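Local coordinates for vanadium-dependent haloperoxidase (Zobellia galactanivorans, PDB 4CIT), which probably uses vanadate to catalyse the oxidation of iodide by hydrogen peroxide, as a vanadium-dependent iodoperoxidase, at residues Thr365-Val378 and Val433-Asn445. Sequence-based numbering, arbitrary orientation. Where two conformers were deposited one is given.
With VO4 (vanadate ion), chain D; VO4 (vanadate ion), chain E; VO4 (vanadate ion), chain C.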
loop_
_atom_site.group_PDB
_atom_site.type_symbol
_atom_site.label_atom_id
_atom_site.label_comp_id
_atom_site.label_asym_id
_atom_site.label_seq_id
_atom_site.Cartn_x
_atom_site.Cartn_y
_atom_site.Cartn_z
ATOM N N THR A 365 -16.003 2.858 0.987
ATOM C CA THR A 365 -15.770 1.431 0.662
ATOM C C THR A 365 -14.606 0.886 1.510
ATOM O O THR A 365 -13.935 1.641 2.255
ATOM C CB THR A 365 -15.388 1.319 -0.831
ATOM O OG1 THR A 365 -14.402 2.347 -1.093
ATOM C CG2 THR A 365 -16.611 1.412 -1.726
ATOM N N SER A 366 -14.387 -0.430 1.489
ATOM C CA SER A 366 -13.365 -1.113 2.258
ATOM C C SER A 366 -11.962 -0.898 1.678
ATOM O O SER A 366 -11.771 -1.144 0.481
ATOM C CB SER A 366 -13.630 -2.611 2.235
ATOM O OG SER A 366 -12.444 -3.372 2.574
ATOM N N GLY A 367 -11.051 -0.365 2.515
ATOM C CA GLY A 367 -9.696 -0.188 2.149
ATOM C C GLY A 367 -8.995 -1.439 1.667
ATOM O O GLY A 367 -8.291 -1.432 0.640
ATOM N N HIS A 368 -9.170 -2.527 2.402
ATOM C CA HIS A 368 -8.618 -3.765 1.982
ATOM C C HIS A 368 -9.060 -4.119 0.586
ATOM O O HIS A 368 -8.279 -4.635 -0.254
ATOM C CB HIS A 368 -9.030 -4.914 2.908
ATOM C CG HIS A 368 -8.300 -4.962 4.184
ATOM N ND1 HIS A 368 -8.475 -4.020 5.173
ATOM C CD2 HIS A 368 -7.460 -5.911 4.695
ATOM C CE1 HIS A 368 -7.679 -4.331 6.193
ATOM N NE2 HIS A 368 -7.116 -5.499 5.949
ATOM N N SER A 369 -10.360 -3.935 0.322
ATOM C CA SER A 369 -10.942 -4.261 -0.967
ATOM C C SER A 369 -10.436 -3.410 -2.124
ATOM O O SER A 369 -10.010 -3.971 -3.181
ATOM C CB SER A 369 -12.466 -4.243 -0.968
ATOM O OG SER A 369 -12.894 -5.157 0.041
ATOM N N VAL A 370 -10.357 -2.098 -1.886
ATOM C CA VAL A 370 -9.908 -1.194 -2.902
ATOM C C VAL A 370 -8.401 -1.428 -3.193
ATOM O O VAL A 370 -7.985 -1.463 -4.366
ATOM C CB VAL A 370 -10.237 0.284 -2.578
ATOM C CG1 VAL A 370 -9.673 1.184 -3.674
ATOM C CG2 VAL A 370 -11.748 0.613 -2.438
ATOM N N VAL A 371 -7.566 -1.482 -2.145
ATOM C CA VAL A 371 -6.110 -1.549 -2.293
ATOM C C VAL A 371 -5.734 -2.867 -2.883
ATOM O O VAL A 371 -4.952 -2.924 -3.804
ATOM C CB VAL A 371 -5.356 -1.249 -0.987
ATOM C CG1 VAL A 371 -3.851 -1.285 -1.151
ATOM C CG2 VAL A 371 -5.809 0.131 -0.476
ATOM N N SER A 372 -6.402 -3.957 -2.487
ATOM C CA SER A 372 -6.140 -5.281 -3.074
ATOM C C SER A 372 -6.571 -5.366 -4.488
ATOM O O SER A 372 -5.897 -5.998 -5.311
ATOM C CB SER A 372 -6.905 -6.363 -2.289
ATOM O OG SER A 372 -6.360 -6.339 -0.997
ATOM N N GLY A 373 -7.701 -4.746 -4.817
ATOM C CA GLY A 373 -8.170 -4.667 -6.184
ATOM C C GLY A 373 -7.156 -4.016 -7.110
ATOM O O GLY A 373 -6.827 -4.509 -8.198
ATOM N N ALA A 374 -6.670 -2.898 -6.684
ATOM C CA ALA A 374 -5.684 -2.150 -7.457
ATOM C C ALA A 374 -4.372 -2.914 -7.552
ATOM O O ALA A 374 -3.763 -2.978 -8.686
ATOM C CB ALA A 374 -5.467 -0.784 -6.861
ATOM N N ALA A 375 -3.859 -3.348 -6.419
ATOM C CA ALA A 375 -2.587 -4.028 -6.423
ATOM C C ALA A 375 -2.643 -5.303 -7.309
ATOM O O ALA A 375 -1.668 -5.647 -7.991
ATOM C CB ALA A 375 -2.168 -4.345 -5.016
ATOM N N SER A 376 -3.690 -6.091 -7.163
ATOM C CA SER A 376 -3.936 -7.265 -7.972
ATOM C C SER A 376 -3.876 -7.042 -9.506
ATOM O O SER A 376 -3.291 -7.835 -10.317
ATOM C CB SER A 376 -5.324 -7.762 -7.675
ATOM O OG SER A 376 -5.470 -9.062 -8.222
ATOM N N VAL A 377 -4.530 -5.993 -9.920
ATOM C CA VAL A 377 -4.522 -5.592 -11.333
ATOM C C VAL A 377 -3.127 -5.285 -11.824
ATOM O O VAL A 377 -2.680 -5.754 -12.864
ATOM C CB VAL A 377 -5.486 -4.424 -11.601
ATOM C CG1 VAL A 377 -5.212 -3.799 -12.940
ATOM C CG2 VAL A 377 -6.917 -4.940 -11.536
ATOM N N VAL A 378 -2.391 -4.484 -11.061
ATOM C CA VAL A 378 -1.007 -4.162 -11.421
ATOM C C VAL A 378 -0.125 -5.382 -11.465
ATOM O O VAL A 378 0.567 -5.587 -12.475
ATOM C CB VAL A 378 -0.379 -3.091 -10.458
ATOM C CG1 VAL A 378 1.087 -2.870 -10.816
ATOM C CG2 VAL A 378 -1.160 -1.818 -10.599
ATOM N N VAL A 433 -13.867 -3.644 -4.205
ATOM C CA VAL A 433 -13.043 -4.417 -5.176
ATOM C C VAL A 433 -13.169 -3.879 -6.585
ATOM O O VAL A 433 -12.179 -3.712 -7.323
ATOM C CB VAL A 433 -13.481 -5.906 -5.222
ATOM C CG1 VAL A 433 -12.821 -6.573 -6.473
ATOM C CG2 VAL A 433 -13.051 -6.585 -3.960
ATOM N N LYS A 434 -14.390 -3.556 -7.022
ATOM C CA LYS A 434 -14.588 -2.930 -8.318
ATOM C C LYS A 434 -13.889 -1.620 -8.498
ATOM O O LYS A 434 -13.278 -1.322 -9.518
ATOM C CB LYS A 434 -16.108 -2.772 -8.564
ATOM C CG LYS A 434 -16.461 -1.940 -9.804
ATOM C CD LYS A 434 -17.990 -1.872 -10.038
ATOM C CE LYS A 434 -18.274 -0.783 -11.115
ATOM N NZ LYS A 434 -17.410 -0.877 -12.356
ATOM N N GLN A 435 -14.058 -0.771 -7.504
ATOM C CA GLN A 435 -13.355 0.532 -7.415
ATOM C C GLN A 435 -11.856 0.332 -7.565
ATOM O O GLN A 435 -11.220 1.035 -8.394
ATOM C CB GLN A 435 -13.725 1.204 -6.115
ATOM C CG GLN A 435 -13.084 2.586 -5.928
ATOM C CD GLN A 435 -13.525 3.262 -4.635
ATOM O OE1 GLN A 435 -14.346 2.758 -3.843
ATOM N NE2 GLN A 435 -12.827 4.328 -4.320
ATOM N N GLY A 436 -11.232 -0.568 -6.822
ATOM C CA GLY A 436 -9.801 -0.770 -6.917
ATOM C C GLY A 436 -9.328 -1.366 -8.269
ATOM O O GLY A 436 -8.340 -0.927 -8.828
ATOM N N ARG A 437 -10.106 -2.304 -8.813
ATOM C CA ARG A 437 -9.788 -2.916 -10.096
ATOM C C ARG A 437 -9.934 -1.853 -11.217
ATOM O O ARG A 437 -9.032 -1.702 -12.098
ATOM C CB ARG A 437 -10.637 -4.223 -10.351
ATOM C CG ARG A 437 -10.196 -5.469 -9.510
ATOM C CD ARG A 437 -11.119 -6.744 -9.658
ATOM N NE ARG A 437 -10.584 -7.846 -8.837
ATOM C CZ ARG A 437 -11.237 -8.842 -8.214
ATOM N NH1 ARG A 437 -12.541 -9.001 -8.307
ATOM N NH2 ARG A 437 -10.541 -9.693 -7.460
ATOM N N ASP A 438 -10.958 -1.009 -11.138
ATOM C CA ASP A 438 -11.138 0.063 -12.116
ATOM C C ASP A 438 -9.968 1.061 -12.038
ATOM O O ASP A 438 -9.437 1.521 -13.128
ATOM C CB ASP A 438 -12.462 0.754 -12.012
ATOM C CG ASP A 438 -13.669 -0.116 -12.455
ATOM O OD1 ASP A 438 -13.432 -1.193 -13.023
ATOM O OD2 ASP A 438 -14.822 0.336 -12.199
ATOM N N LEU A 439 -9.597 1.454 -10.825
ATOM C CA LEU A 439 -8.494 2.388 -10.625
ATOM C C LEU A 439 -7.150 1.768 -11.118
ATOM O O LEU A 439 -6.359 2.426 -11.784
ATOM C CB LEU A 439 -8.441 2.828 -9.165
ATOM C CG LEU A 439 -7.376 3.875 -8.802
ATOM C CD1 LEU A 439 -7.841 4.672 -7.566
ATOM C CD2 LEU A 439 -6.064 3.181 -8.487
ATOM N N GLY A 440 -6.912 0.513 -10.809
ATOM C CA GLY A 440 -5.665 -0.137 -11.122
ATOM C C GLY A 440 -5.579 -0.308 -12.641
ATOM O O GLY A 440 -4.479 -0.084 -13.195
ATOM N N THR A 441 -6.726 -0.579 -13.313
ATOM C CA THR A 441 -6.807 -0.615 -14.787
ATOM C C THR A 441 -6.440 0.697 -15.421
ATOM O O THR A 441 -5.660 0.762 -16.405
ATOM C CB THR A 441 -8.191 -1.156 -15.257
ATOM O OG1 THR A 441 -8.327 -2.496 -14.686
ATOM C CG2 THR A 441 -8.302 -1.236 -16.805
ATOM N N PHE A 442 -6.962 1.773 -14.862
ATOM C CA PHE A 442 -6.628 3.095 -15.363
ATOM C C PHE A 442 -5.093 3.357 -15.227
ATOM O O PHE A 442 -4.451 3.914 -16.154
ATOM C CB PHE A 442 -7.427 4.124 -14.560
ATOM C CG PHE A 442 -7.020 5.560 -14.766
ATOM C CD1 PHE A 442 -7.433 6.287 -15.921
ATOM C CD2 PHE A 442 -6.294 6.171 -13.828
ATOM C CE1 PHE A 442 -6.986 7.594 -16.163
ATOM C CE2 PHE A 442 -5.927 7.499 -13.994
ATOM C CZ PHE A 442 -6.256 8.194 -15.144
ATOM N N VAL A 443 -4.535 3.085 -14.049
ATOM C CA VAL A 443 -3.090 3.287 -13.809
ATOM C C VAL A 443 -2.287 2.471 -14.813
ATOM O O VAL A 443 -1.352 3.005 -15.434
ATOM C CB VAL A 443 -2.659 2.987 -12.350
ATOM C CG1 VAL A 443 -1.145 2.966 -12.201
ATOM C CG2 VAL A 443 -3.315 3.890 -11.379
ATOM N N VAL A 444 -2.647 1.216 -15.030
ATOM C CA VAL A 444 -1.839 0.420 -15.946
ATOM C C VAL A 444 -1.986 0.868 -17.419
ATOM O O VAL A 444 -1.060 0.765 -18.191
ATOM C CB VAL A 444 -2.031 -1.089 -15.791
ATOM C CG1 VAL A 444 -1.651 -1.493 -14.410
ATOM C CG2 VAL A 444 -3.392 -1.522 -16.099
ATOM N N ASN A 445 -3.110 1.458 -17.744
ATOM C CA ASN A 445 -3.383 1.921 -19.113
ATOM C C ASN A 445 -2.773 3.264 -19.299
ATOM O O ASN A 445 -2.552 3.652 -20.484
ATOM C CB ASN A 445 -4.909 1.972 -19.394
ATOM C CG ASN A 445 -5.490 0.609 -19.661
ATOM O OD1 ASN A 445 -4.812 -0.281 -20.134
ATOM N ND2 ASN A 445 -6.777 0.442 -19.371
HETATM O O2 VO4 D . -11.319 -3.144 4.924
HETATM O O3 VO4 E . -11.964 -0.199 5.228
HETATM O O1 VO4 C . -9.438 -1.227 6.161
#
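G373 and G436 bring helices 367-378 and 433-445 backbone to backbone, their axes 6.6 Å apart and inclined at 34°. Without side chains at G373 and G436, two CA-H...O contacts can form: G436 CA lies 3.2 Å from V370 O, and A374 CA equally close to G436 O. A CB on G436 would run into V370 O, one on G373 into V433 O.

Apolar packing continues along the seam. V377 is a knob among R437, G440, T441 and V444: its CG1, anti to the backbone N (chi1 165°), lies 3.5 Å from G440 C, while CG2 rests on R437 CA. V378 CG2 meets V444 CG1.

One polar bond joins the segments: T365 OG1 donates to Q435 OE1 at 2.8 Å, tilted 32° from the amide plane, while S327 holds Q435 NE2. R437 forms a salt bridge with D412 of helix 407-420.

At the N-terminus of helix 367-378, S366 OG accepts from S369 N, as its cap, and from S369 OG, both at 3.1 Å, and donates to vanadate O2 of chain D at 2.6 Å. With an alanine in place of S366, S369 N and OG would probably lose their shared acceptor and that oxygen one donor. G367 N hydrogen-bonds vanadate O3 of chain E; H368 ND1 hydrogen-bonds O2 of chain D and, at its ring edge, O1 of chain C. This glycine-lined helix pair belongs to the helical PAP2-type fold of vanadium haloperoxidases, with the anion pocket at a helix N-terminus.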